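PDB 2IMH: major pilin protein fimA from Silicibacter pomeroyi, which is of unknown function despite its pilin name, and probably adopts an alpha-beta-beta-alpha sandwich like that of the N-terminal nucleophile hydrolases. Local coordinates for residues P12-I17 against V170-R175; A39-S44 against A87-L92; D174-T179 against V212-D217; V178-D183 against Q195-A200. All coordinates share one frame; numbering follows the deposited sequence.

Contact 1. Residues P12-I17 against V170-R175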
loop_
_atom_site.group_PDB
_atom_site.type_symbol
_atom_site.label_atom_id
_atom_site.label_comp_id
_atom_site.label_asym_id
_atom_site.label_seq_id
_atom_site.Cartn_x
_atom_site.Cartn_y
_atom_site.Cartn_z
ATOM N N PRO A 12 6.885 -12.645 -3.429
ATOM C CA PRO A 12 7.911 -13.266 -4.261
ATOM C C PRO A 12 7.374 -14.296 -5.245
ATOM O O PRO A 12 7.805 -14.308 -6.402
ATOM C CB PRO A 12 8.837 -13.919 -3.235
ATOM C CG PRO A 12 8.699 -13.066 -2.034
ATOM C CD PRO A 12 7.228 -12.739 -1.996
ATOM N N GLU A 13 6.438 -15.131 -4.805
ATOM C CA GLU A 13 5.922 -16.205 -5.658
ATOM C C GLU A 13 5.409 -15.688 -7.012
ATOM O O GLU A 13 5.681 -16.299 -8.061
ATOM C CB GLU A 13 4.848 -17.022 -4.930
ATOM C CG GLU A 13 4.071 -17.971 -5.865
ATOM C CD GLU A 13 3.312 -19.082 -5.145
ATOM O OE1 GLU A 13 2.989 -18.938 -3.939
ATOM O OE2 GLU A 13 3.031 -20.112 -5.805
ATOM N N THR A 14 4.702 -14.551 -6.992
ATOM C CA THR A 14 4.073 -14.013 -8.217
ATOM C C THR A 14 4.794 -12.813 -8.821
ATOM O O THR A 14 4.645 -12.512 -10.015
ATOM C CB THR A 14 2.611 -13.619 -7.982
ATOM O OG1 THR A 14 2.546 -12.491 -7.087
ATOM C CG2 THR A 14 1.831 -14.792 -7.377
ATOM N N GLY A 15 5.560 -12.110 -8.000
ATOM C CA GLY A 15 6.197 -10.884 -8.435
ATOM C C GLY A 15 5.250 -9.710 -8.250
ATOM O O GLY A 15 5.602 -8.573 -8.580
ATOM N N ALA A 16 4.056 -9.973 -7.706
ATOM C CA ALA A 16 3.145 -8.863 -7.380
ATOM C C ALA A 16 3.792 -7.954 -6.352
ATOM O O ALA A 16 4.601 -8.398 -5.528
ATOM C CB ALA A 16 1.824 -9.371 -6.849
ATOM N N ILE A 17 3.416 -6.686 -6.407
ATOM C CA ILE A 17 3.809 -5.708 -5.390
ATOM C C ILE A 17 2.530 -5.081 -4.849
ATOM O O ILE A 17 1.508 -5.028 -5.546
ATOM C CB ILE A 17 4.785 -4.644 -5.946
ATOM C CG1 ILE A 17 4.200 -3.902 -7.170
ATOM C CG2 ILE A 17 6.154 -5.293 -6.226
ATOM C CD1 ILE A 17 5.054 -2.702 -7.643
ATOM N N VAL A 170 -2.650 -3.212 -5.272
ATOM C CA VAL A 170 -1.840 -4.371 -5.664
ATOM C C VAL A 170 -1.671 -4.404 -7.172
ATOM O O VAL A 170 -2.641 -4.241 -7.921
ATOM C CB VAL A 170 -2.435 -5.710 -5.162
ATOM C CG1 VAL A 170 -1.608 -6.924 -5.696
ATOM C CG2 VAL A 170 -2.503 -5.724 -3.616
ATOM N N LEU A 171 -0.429 -4.626 -7.601
ATOM C CA LEU A 171 -0.060 -4.585 -9.021
ATOM C C LEU A 171 0.647 -5.864 -9.429
ATOM O O LEU A 171 1.449 -6.402 -8.682
ATOM C CB LEU A 171 0.885 -3.407 -9.293
ATOM C CG LEU A 171 0.462 -2.015 -8.792
ATOM C CD1 LEU A 171 1.547 -0.996 -9.133
ATOM C CD2 LEU A 171 -0.882 -1.622 -9.417
ATOM N N HIS A 172 0.368 -6.325 -10.641
ATOM C CA HIS A 172 1.025 -7.501 -11.197
ATOM C C HIS A 172 0.906 -7.393 -12.715
ATOM O O HIS A 172 -0.126 -6.950 -13.207
ATOM C CB HIS A 172 0.312 -8.757 -10.744
ATOM C CG HIS A 172 0.973 -10.011 -11.217
ATOM N ND1 HIS A 172 0.715 -10.565 -12.454
ATOM C CD2 HIS A 172 1.925 -10.787 -10.645
ATOM C CE1 HIS A 172 1.465 -11.643 -12.615
ATOM N NE2 HIS A 172 2.201 -11.806 -11.526
ATOM N N PRO A 173 1.941 -7.808 -13.467
ATOM C CA PRO A 173 1.897 -7.578 -14.920
ATOM C C PRO A 173 0.780 -8.307 -15.679
ATOM O O PRO A 173 0.458 -7.901 -16.796
ATOM C CB PRO A 173 3.254 -8.103 -15.403
ATOM C CG PRO A 173 3.694 -9.056 -14.358
ATOM C CD PRO A 173 3.188 -8.478 -13.060
ATOM N N ASP A 174 0.224 -9.375 -15.100
ATOM C CA ASP A 174 -0.826 -10.155 -15.768
ATOM C C ASP A 174 -2.225 -9.749 -15.313
ATOM O O ASP A 174 -3.213 -10.395 -15.679
ATOM C CB ASP A 174 -0.634 -11.656 -15.499
ATOM C CG ASP A 174 0.681 -12.188 -16.039
ATOM O OD1 ASP A 174 1.243 -11.583 -16.982
ATOM O OD2 ASP A 174 1.146 -13.220 -15.501
ATOM N N ARG A 175 -2.300 -8.689 -14.508
ATOM C CA ARG A 175 -3.562 -8.286 -13.899
ATOM C C ARG A 175 -3.744 -6.794 -14.052
ATOM O O ARG A 175 -2.759 -6.053 -14.049
ATOM C CB ARG A 175 -3.565 -8.594 -12.397
ATOM C CG ARG A 175 -3.211 -10.039 -12.028
ATOM C CD ARG A 175 -2.993 -10.133 -10.528
ATOM N NE ARG A 175 -2.049 -11.190 -10.139
ATOM C CZ ARG A 175 -1.564 -11.334 -8.904
ATOM N NH1 ARG A 175 -0.707 -12.318 -8.638
ATOM N NH2 ARG A 175 -1.933 -10.498 -7.934
#

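Contact 2. Residues A39-S44 against A87-L92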
loop_
_atom_site.group_PDB
_atom_site.type_symbol
_atom_site.label_atom_id
_atom_site.label_comp_id
_atom_site.label_asym_id
_atom_site.label_seq_id
_atom_site.Cartn_x
_atom_site.Cartn_y
_atom_site.Cartn_z
ATOM N N ALA A 39 9.060 0.077 -11.028
ATOM C CA ALA A 39 9.755 0.829 -9.986
ATOM C C ALA A 39 9.701 0.153 -8.607
ATOM O O ALA A 39 10.741 -0.094 -7.965
ATOM C CB ALA A 39 9.167 2.247 -9.900
ATOM N N GLY A 40 8.492 -0.136 -8.144
ATOM C CA GLY A 40 8.287 -0.551 -6.745
ATOM C C GLY A 40 7.081 0.156 -6.141
ATOM O O GLY A 40 6.183 0.591 -6.880
HETATM N N MSE A 41 7.067 0.277 -4.811
HETATM C CA MSE A 41 5.931 0.851 -4.080
HETATM C C MSE A 41 6.394 2.011 -3.214
HETATM O O MSE A 41 7.544 2.034 -2.757
HETATM C CB MSE A 41 5.316 -0.202 -3.146
HETATM C CG MSE A 41 4.651 -1.387 -3.831
HETATM SE SE MSE A 41 2.987 -0.950 -4.784
HETATM C CE MSE A 41 2.009 -0.082 -3.297
ATOM N N SER A 42 5.480 2.941 -2.940
ATOM C CA SER A 42 5.784 3.992 -1.971
ATOM C C SER A 42 4.584 4.307 -1.084
ATOM O O SER A 42 3.435 4.136 -1.495
ATOM C CB SER A 42 6.264 5.265 -2.671
ATOM O OG SER A 42 5.259 5.824 -3.487
ATOM N N ALA A 43 4.877 4.761 0.135
ATOM C CA ALA A 43 3.841 5.200 1.072
ATOM C C ALA A 43 4.297 6.561 1.543
ATOM O O ALA A 43 5.320 6.653 2.219
ATOM C CB ALA A 43 3.744 4.220 2.269
ATOM N N SER A 44 3.570 7.611 1.165
ATOM C CA SER A 44 3.973 8.970 1.538
ATOM C C SER A 44 2.915 9.528 2.481
ATOM O O SER A 44 1.744 9.626 2.115
ATOM C CB SER A 44 4.139 9.833 0.285
ATOM O OG SER A 44 4.467 11.187 0.613
ATOM N N ALA A 87 8.117 5.948 2.890
ATOM C CA ALA A 87 8.634 4.592 2.840
ATOM C C ALA A 87 8.598 4.165 1.387
ATOM O O ALA A 87 7.704 4.564 0.625
ATOM C CB ALA A 87 7.781 3.663 3.670
ATOM N N ALA A 88 9.582 3.384 0.981
ATOM C CA ALA A 88 9.654 2.964 -0.417
ATOM C C ALA A 88 10.246 1.585 -0.481
ATOM O O ALA A 88 11.136 1.254 0.306
ATOM C CB ALA A 88 10.519 3.920 -1.234
HETATM N N MSE A 89 9.794 0.796 -1.450
HETATM C CA MSE A 89 10.271 -0.569 -1.578
HETATM C C MSE A 89 10.506 -0.855 -3.051
HETATM O O MSE A 89 9.703 -0.449 -3.881
HETATM C CB MSE A 89 9.215 -1.552 -1.024
HETATM C CG MSE A 89 9.631 -3.004 -1.114
HETATM SE SE MSE A 89 8.073 -4.196 -1.127
HETATM C CE MSE A 89 7.406 -3.791 -2.919
ATOM N N ASP A 90 11.598 -1.545 -3.385
ATOM C CA ASP A 90 11.894 -1.852 -4.781
ATOM C C ASP A 90 11.264 -3.172 -5.195
ATOM O O ASP A 90 10.581 -3.810 -4.393
ATOM C CB ASP A 90 13.409 -1.779 -5.094
ATOM C CG ASP A 90 14.219 -2.976 -4.571
ATOM O OD1 ASP A 90 13.655 -3.993 -4.103
ATOM O OD2 ASP A 90 15.480 -2.874 -4.658
ATOM N N LEU A 91 11.486 -3.569 -6.452
ATOM C CA LEU A 91 10.782 -4.721 -7.019
ATOM C C LEU A 91 11.235 -6.050 -6.438
ATOM O O LEU A 91 10.566 -7.075 -6.647
ATOM C CB LEU A 91 10.913 -4.743 -8.549
ATOM C CG LEU A 91 10.218 -3.609 -9.298
ATOM C CD1 LEU A 91 10.606 -3.678 -10.772
ATOM C CD2 LEU A 91 8.679 -3.686 -9.150
ATOM N N LEU A 92 12.338 -6.041 -5.690
ATOM C CA LEU A 92 12.810 -7.245 -5.019
ATOM C C LEU A 92 12.633 -7.174 -3.499
ATOM O O LEU A 92 13.208 -7.990 -2.760
ATOM C CB LEU A 92 14.271 -7.538 -5.392
ATOM C CG LEU A 92 14.442 -8.160 -6.790
ATOM C CD1 LEU A 92 15.853 -7.987 -7.309
ATOM C CD2 LEU A 92 14.025 -9.635 -6.769
HETATM O O HOH W 1 12.877 -1.712 -8.179
#

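Contact 3. Residues D174-T179 against V212-D217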
loop_
_atom_site.group_PDB
_atom_site.type_symbol
_atom_site.label_atom_id
_atom_site.label_comp_id
_atom_site.label_asym_id
_atom_site.label_seq_id
_atom_site.Cartn_x
_atom_site.Cartn_y
_atom_site.Cartn_z
ATOM N N ASP A 174 0.224 -9.375 -15.100
ATOM C CA ASP A 174 -0.826 -10.155 -15.768
ATOM C C ASP A 174 -2.225 -9.749 -15.313
ATOM O O ASP A 174 -3.213 -10.395 -15.679
ATOM C CB ASP A 174 -0.634 -11.656 -15.499
ATOM C CG ASP A 174 0.681 -12.188 -16.039
ATOM O OD1 ASP A 174 1.243 -11.583 -16.982
ATOM O OD2 ASP A 174 1.146 -13.220 -15.501
ATOM N N ARG A 175 -2.300 -8.689 -14.508
ATOM C CA ARG A 175 -3.562 -8.286 -13.899
ATOM C C ARG A 175 -3.744 -6.794 -14.052
ATOM O O ARG A 175 -2.759 -6.053 -14.049
ATOM C CB ARG A 175 -3.565 -8.594 -12.397
ATOM C CG ARG A 175 -3.211 -10.039 -12.028
ATOM C CD ARG A 175 -2.993 -10.133 -10.528
ATOM N NE ARG A 175 -2.049 -11.190 -10.139
ATOM C CZ ARG A 175 -1.564 -11.334 -8.904
ATOM N NH1 ARG A 175 -0.707 -12.318 -8.638
ATOM N NH2 ARG A 175 -1.933 -10.498 -7.934
ATOM N N PRO A 176 -5.006 -6.336 -14.124
ATOM C CA PRO A 176 -5.208 -4.896 -14.024
ATOM C C PRO A 176 -4.926 -4.461 -12.580
ATOM O O PRO A 176 -4.943 -5.289 -11.680
ATOM C CB PRO A 176 -6.690 -4.720 -14.376
ATOM C CG PRO A 176 -7.327 -6.026 -14.054
ATOM C CD PRO A 176 -6.274 -7.083 -14.261
ATOM N N PRO A 177 -4.632 -3.175 -12.366
ATOM C CA PRO A 177 -4.365 -2.775 -10.978
ATOM C C PRO A 177 -5.550 -3.084 -10.077
ATOM O O PRO A 177 -6.699 -2.933 -10.489
ATOM C CB PRO A 177 -4.175 -1.257 -11.087
ATOM C CG PRO A 177 -3.674 -1.048 -12.480
ATOM C CD PRO A 177 -4.522 -2.034 -13.292
ATOM N N VAL A 178 -5.276 -3.553 -8.868
ATOM C CA VAL A 178 -6.338 -3.744 -7.892
ATOM C C VAL A 178 -6.172 -2.571 -6.951
ATOM O O VAL A 178 -5.227 -2.528 -6.155
ATOM C CB VAL A 178 -6.230 -5.095 -7.159
ATOM C CG1 VAL A 178 -7.195 -5.148 -6.009
ATOM C CG2 VAL A 178 -6.499 -6.259 -8.139
ATOM N N THR A 179 -7.033 -1.578 -7.127
ATOM C CA THR A 179 -6.996 -0.376 -6.304
ATOM C C THR A 179 -8.353 -0.301 -5.591
ATOM O O THR A 179 -9.391 -0.158 -6.236
ATOM C CB THR A 179 -6.713 0.912 -7.127
ATOM O OG1 THR A 179 -7.097 2.041 -6.340
ATOM C CG2 THR A 179 -7.534 0.954 -8.434
ATOM N N VAL A 212 -9.750 -7.701 -19.546
ATOM C CA VAL A 212 -9.338 -6.345 -19.917
ATOM C C VAL A 212 -7.804 -6.234 -20.096
ATOM O O VAL A 212 -7.042 -7.046 -19.530
ATOM C CB VAL A 212 -9.849 -5.305 -18.886
ATOM C CG1 VAL A 212 -11.337 -5.540 -18.633
ATOM C CG2 VAL A 212 -9.069 -5.400 -17.561
ATOM N N PRO A 213 -7.343 -5.235 -20.870
ATOM C CA PRO A 213 -5.879 -5.066 -21.050
ATOM C C PRO A 213 -5.049 -5.111 -19.770
ATOM O O PRO A 213 -5.427 -4.529 -18.736
ATOM C CB PRO A 213 -5.763 -3.688 -21.691
ATOM C CG PRO A 213 -7.014 -3.585 -22.533
ATOM C CD PRO A 213 -8.106 -4.277 -21.698
ATOM N N VAL A 214 -3.924 -5.811 -19.865
ATOM C CA VAL A 214 -2.934 -5.906 -18.779
ATOM C C VAL A 214 -1.538 -5.716 -19.386
ATOM O O VAL A 214 -1.376 -5.757 -20.617
ATOM C CB VAL A 214 -3.021 -7.249 -18.018
ATOM C CG1 VAL A 214 -4.382 -7.376 -17.324
ATOM C CG2 VAL A 214 -2.797 -8.442 -18.965
ATOM N N LEU A 215 -0.543 -5.487 -18.538
ATOM C CA LEU A 215 0.794 -5.156 -19.027
ATOM C C LEU A 215 1.335 -6.205 -19.982
ATOM O O LEU A 215 1.964 -5.859 -20.988
ATOM C CB LEU A 215 1.765 -4.954 -17.865
ATOM C CG LEU A 215 3.103 -4.293 -18.193
ATOM C CD1 LEU A 215 2.890 -2.835 -18.605
ATOM C CD2 LEU A 215 4.016 -4.375 -16.957
ATOM N N SER A 216 1.072 -7.474 -19.678
ATOM C CA SER A 216 1.532 -8.585 -20.518
ATOM C C SER A 216 0.612 -8.898 -21.699
ATOM O O SER A 216 0.901 -9.810 -22.489
ATOM C CB SER A 216 1.705 -9.844 -19.663
ATOM O OG SER A 216 0.447 -10.240 -19.140
ATOM N N ASP A 217 -0.501 -8.171 -21.825
ATOM C CA ASP A 217 -1.472 -8.412 -22.918
ATOM C C ASP A 217 -2.237 -7.098 -23.096
ATOM O O ASP A 217 -3.392 -6.949 -22.650
ATOM C CB ASP A 217 -2.408 -9.578 -22.560
ATOM C CG ASP A 217 -3.284 -10.041 -23.731
ATOM O OD1 ASP A 217 -3.123 -9.559 -24.874
ATOM O OD2 ASP A 217 -4.146 -10.914 -23.501
HETATM O O HOH W 2 -1.681 -4.387 -16.047
#

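Contact 4. Residues V178-D183 against Q195-A200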
loop_
_atom_site.group_PDB
_atom_site.type_symbol
_atom_site.label_atom_id
_atom_site.label_comp_id
_atom_site.label_asym_id
_atom_site.label_seq_id
_atom_site.Cartn_x
_atom_site.Cartn_y
_atom_site.Cartn_z
ATOM N N VAL A 178 -5.276 -3.553 -8.868
ATOM C CA VAL A 178 -6.338 -3.744 -7.892
ATOM C C VAL A 178 -6.172 -2.571 -6.951
ATOM O O VAL A 178 -5.227 -2.528 -6.155
ATOM C CB VAL A 178 -6.230 -5.095 -7.159
ATOM C CG1 VAL A 178 -7.195 -5.148 -6.009
ATOM C CG2 VAL A 178 -6.499 -6.259 -8.139
ATOM N N THR A 179 -7.033 -1.578 -7.127
ATOM C CA THR A 179 -6.996 -0.376 -6.304
ATOM C C THR A 179 -8.353 -0.301 -5.591
ATOM O O THR A 179 -9.391 -0.158 -6.236
ATOM C CB THR A 179 -6.713 0.912 -7.127
ATOM O OG1 THR A 179 -7.097 2.041 -6.340
ATOM C CG2 THR A 179 -7.534 0.954 -8.434
ATOM N N LEU A 180 -8.320 -0.431 -4.264
ATOM C CA LEU A 180 -9.537 -0.541 -3.458
ATOM C C LEU A 180 -9.476 0.508 -2.372
ATOM O O LEU A 180 -8.560 0.487 -1.527
ATOM C CB LEU A 180 -9.649 -1.931 -2.822
ATOM C CG LEU A 180 -9.584 -3.090 -3.829
ATOM C CD1 LEU A 180 -9.574 -4.447 -3.122
ATOM C CD2 LEU A 180 -10.681 -2.993 -4.883
ATOM N N ARG A 181 -10.443 1.420 -2.400
ATOM C CA ARG A 181 -10.447 2.546 -1.470
ATOM C C ARG A 181 -11.752 2.682 -0.723
ATOM O O ARG A 181 -12.832 2.668 -1.325
ATOM C CB ARG A 181 -10.106 3.846 -2.201
ATOM C CG ARG A 181 -8.597 3.964 -2.455
ATOM C CD ARG A 181 -8.239 5.125 -3.325
ATOM N NE ARG A 181 -8.814 6.393 -2.881
ATOM C CZ ARG A 181 -8.576 7.541 -3.511
ATOM N NH1 ARG A 181 -7.761 7.551 -4.564
ATOM N NH2 ARG A 181 -9.136 8.666 -3.096
ATOM N N ILE A 182 -11.635 2.763 0.598
ATOM C CA ILE A 182 -12.706 3.251 1.461
ATOM C C ILE A 182 -12.248 4.618 1.943
ATOM O O ILE A 182 -11.387 4.718 2.820
ATOM C CB ILE A 182 -12.938 2.307 2.676
ATOM C CG1 ILE A 182 -13.180 0.848 2.221
ATOM C CG2 ILE A 182 -14.090 2.819 3.548
ATOM C CD1 ILE A 182 -14.409 0.642 1.340
ATOM N N ASP A 183 -12.778 5.677 1.332
ATOM C CA ASP A 183 -12.252 7.026 1.603
ATOM C C ASP A 183 -12.871 7.638 2.857
ATOM O O ASP A 183 -12.326 8.594 3.433
ATOM C CB ASP A 183 -12.484 7.944 0.398
ATOM C CG ASP A 183 -11.440 7.755 -0.702
ATOM O OD1 ASP A 183 -10.490 6.942 -0.541
ATOM O OD2 ASP A 183 -11.598 8.422 -1.752
ATOM N N GLN A 195 -14.863 -6.229 2.696
ATOM C CA GLN A 195 -16.076 -6.517 1.923
ATOM C C GLN A 195 -15.850 -6.156 0.461
ATOM O O GLN A 195 -16.231 -6.909 -0.449
ATOM C CB GLN A 195 -17.259 -5.720 2.455
ATOM C CG GLN A 195 -17.972 -6.339 3.650
ATOM C CD GLN A 195 -19.313 -5.665 3.902
ATOM O OE1 GLN A 195 -19.366 -4.459 4.178
ATOM N NE2 GLN A 195 -20.404 -6.434 3.800
ATOM N N LEU A 196 -15.236 -4.993 0.237
ATOM C CA LEU A 196 -14.981 -4.535 -1.127
ATOM C C LEU A 196 -14.019 -5.477 -1.834
ATOM O O LEU A 196 -14.203 -5.810 -3.014
ATOM C CB LEU A 196 -14.422 -3.102 -1.106
ATOM C CG LEU A 196 -13.924 -2.493 -2.428
ATOM C CD1 LEU A 196 -15.011 -2.478 -3.508
ATOM C CD2 LEU A 196 -13.430 -1.097 -2.145
ATOM N N TYR A 197 -12.992 -5.905 -1.108
ATOM C CA TYR A 197 -12.028 -6.868 -1.634
ATOM C C TYR A 197 -12.708 -8.168 -2.099
ATOM O O TYR A 197 -12.414 -8.659 -3.193
ATOM C CB TYR A 197 -10.920 -7.144 -0.602
ATOM C CG TYR A 197 -10.106 -8.352 -0.978
ATOM C CD1 TYR A 197 -9.094 -8.263 -1.927
ATOM C CD2 TYR A 197 -10.372 -9.594 -0.403
ATOM C CE1 TYR A 197 -8.348 -9.389 -2.295
ATOM C CE2 TYR A 197 -9.629 -10.726 -0.758
ATOM C CZ TYR A 197 -8.627 -10.607 -1.706
ATOM O OH TYR A 197 -7.899 -11.722 -2.057
ATOM N N GLN A 198 -13.611 -8.715 -1.290
ATOM C CA GLN A 198 -14.302 -9.939 -1.685
ATOM C C GLN A 198 -15.121 -9.722 -2.949
ATOM O O GLN A 198 -15.116 -10.571 -3.864
ATOM C CB GLN A 198 -15.171 -10.493 -0.554
ATOM C CG GLN A 198 -14.387 -10.951 0.684
ATOM C CD GLN A 198 -13.272 -11.944 0.386
ATOM O OE1 GLN A 198 -12.261 -11.962 1.085
ATOM N NE2 GLN A 198 -13.447 -12.770 -0.641
ATOM N N LYS A 199 -15.804 -8.589 -3.023
ATOM C CA LYS A 199 -16.617 -8.288 -4.188
ATOM C C LYS A 199 -15.753 -8.100 -5.441
ATOM O O LYS A 199 -16.160 -8.473 -6.541
ATOM C CB LYS A 199 -17.479 -7.058 -3.929
ATOM C CG LYS A 199 -18.673 -7.351 -3.016
ATOM C CD LYS A 199 -19.457 -6.074 -2.694
ATOM C CE LYS A 199 -20.762 -6.376 -1.924
ATOM N NZ LYS A 199 -20.592 -6.994 -0.580
ATOM N N ALA A 200 -14.553 -7.543 -5.254
ATOM C CA ALA A 200 -13.701 -7.174 -6.382
ATOM C C ALA A 200 -12.895 -8.354 -6.923
ATOM O O ALA A 200 -12.251 -8.249 -7.988
ATOM C CB ALA A 200 -12.781 -5.999 -6.007
#

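Contact 1. Residues P12-I17 against V170-R175
Ile17 and Leu171 face each other as an antiparallel hydrogen-bonded pair, and backbone bonding sets the frame here. Ile17 N reaches Leu171 O at 3.0 Å, and Leu171 N returns to Ile17 O at 2.9 Å, nearly straight at 173°. Weaker CA-H...O contacts flank them, Ala16 CA lying 3.3 Å from Leu171 O. Apolar contact follows: Ile17 CG1 rests 4.0 Å from Leu171 CB, while the Ala16 methyl sits near Val170 CG1.

The side-chain polar contacts gather where the strands part. A chi1 of -177°, which puts CG opposite the main-chain nitrogen, carries the His172 ring out to Thr14 and Gly15, where NE2 makes a weak, bent bond to Thr14 O at 3.0 Å. Its other nitrogen, ND1, accepts from Asp174 N at 2.9 Å, which limits rotation of the ring. One face carries Pro173 CD over its centre, 3.2 Å above the plane; Arg175 NH1 lies over the opposite face, towards the rim. Thr14 OG1 accepts from Ala16 N in an ST turn and is also bonded to Asp11, whereas its approach to Arg175 NH1 is only a near contact. Arg175 has a weak, long ion pair with Glu143.

The imidazole lies against the Thr14-Gly15 turn, only weakly bonded to it; the backbone pairing is typical of adjacent antiparallel strands, here 16-23 and 165-172 of a six-stranded sheet.

Contact 2. Residues A39-S44 against A87-L92
Between Met41 and Met89 the flat groups are peptide planes, for neither segment carries a ring. Met89 O receives Met41 N in the carbonyl plane, at 2.9 Å; the return bond, Met89 N to Met41 O, comes in 19° off the plane of Met41's own carbonyl. Ala43 and Ala87 repeat the reciprocal pair. The Asp90 carboxylate is met from above its plane by Leu92 N, forming an Asx turn.

On the face bearing Met41 and Met89, the two selenomethionines lie side by side and point the same way, Met89 CE touching Met41 CG at 3.8 Å. Both also reach Ile17 of the other sheet. Ser42 and Ala88 share the other face, on which Ser42 touches helix 51-62 and its OG bonds to Gly54 O.

At the end, Gly40 CA comes within 3.2 Å of Met89 O, leaving no room for a CB. Leu91 CD2 packs 3.7 Å from Gly40 N, and a water links Ala39 O to Leu91 N. An alanine in place of Leu91 would lose CG and both methyls and is likely to leave a gap beside Ala39, Gly40 and Ile17.

Such central antiparallel pairing, one face on a second sheet and one on helices, fits an alpha-beta-beta-alpha sandwich.

Contact 3. Residues D174-T179 against V212-D217
Val214 presses its branched side chain onto the backbone between Asp174 and Pro176, and its rotamer puts both methyls to use. CG1, anti to the carbonyl carbon (chi1 -63°), lies 3.4 Å from both Arg175 C and Pro176 N and touches Pro176 CD at 3.6 Å. Both methyls also lie against the Asp174 carbonyl, CG1 3.6 Å and CG2 3.8 Å from Asp174 O, but CG1 alone reaches on to Pro176. Farther along, Val212 adds its CG2, which meets Pro176 CG at 4.0 Å, the two side chains crossing at about a right angle. If an alanine stood in place of Val214, both methyls would be gone, and the Arg175-Pro176 link would probably lose its apolar cover, leaving the 212-217 loop freer to shift.

The polar end is equally dependent on conformation. Ser216 OG, held between its own backbone N and carbonyl carbon (chi1 64°), donates to Asp174 OD1 at 2.7 Å, meeting the carboxylate on its anti side and 23° out of plane. The same hydroxyl makes a weak bond with Pro173 O, and the Ser216 backbone is hydrogen-bonded to Pro173 as well. To one side, a water accepts from Leu215 N and donates to Arg175 O. The bend that presents Val214 and Ser216 together is a type I turn, Val214 to Asp217, closed by a 2.8 Å bond from Asp217 N to Val214 O.

The loop thus leaves helix 203-209 and rests against the start of strand 175-182, outermost in the six-stranded sheet, beside its turn from strand 165-172.

Contact 4. Residues V178-D183 against Q195-A200
Leu180 plants its isobutyl group among three residues of the helix, where CB and the two methyls each meet a different residue most closely. CB lies 3.9 Å from Leu196 CD2, CD1 touches Tyr197 CA at 3.8 Å, and CD2 meets Ala200 CB at 3.8 Å. The CD1 methyl also comes to the edge of the Tyr197 ring, near its plane. Leu196 answers from the helix: its CG, set anti to the backbone N (chi1 173°), carries CD2 outward to the strand, where that methyl rests 4.0 Å from Ile182 CD1 and 3.9 Å from Arg181 O. The Ile182 and Leu196 side chains run alongside one another, oppositely directed.

The next shell fixes both partners. Backbone bonds from Leu180 to Met168 and from Ile182 to Ala166 tie the strand to 165-172, and Leu193, one turn earlier in the helix, touches both Leu180 and Ile182. Tyr197 packs in turn on Glu143, Arg144 and Leu147 of helix 142-155. Arg181, whose CB points away from the helix, grips Asp183 side-on: NE donates at 2.9 Å to the syn lone pair of Asp183 OD1, and NH2 forms a salt bridge with OD2. That pair lies outside the apolar layer.

The axes of strand 178-182 and helix segment 195-200 run roughly antiparallel, 147° apart and 9.0 Å at closest approach. Because the joint between 178-183 and 195-200 is made almost entirely of apolar carbon contacts, it rests on shape and exclusion of water, without directional bonds to fix the helix against the strand.

Overall arrangement
Together the four contacts illustrate how chemistry follows place in a fold. Contacts 1 and 2 are buried and rest on backbone hydrogen bonding between strands; they belong to different sheets, yet Ile17 of contact 1 packs on Gly40, Met41, Met89 and Leu91 of contact 2, so the sheets meet there. Contacts 3 and 4 both draw on strand 175-182 at the edge of the larger sheet, one at its surface end, the other partly buried under a helix. Contact 3 mixes apolar packing, water and a carboxylate bond, while contact 4 is purely apolar. Contact 1 joins contact 3 through the shared residues Asp174 and Arg175; contact 2 touches neither contact 3 nor contact 4.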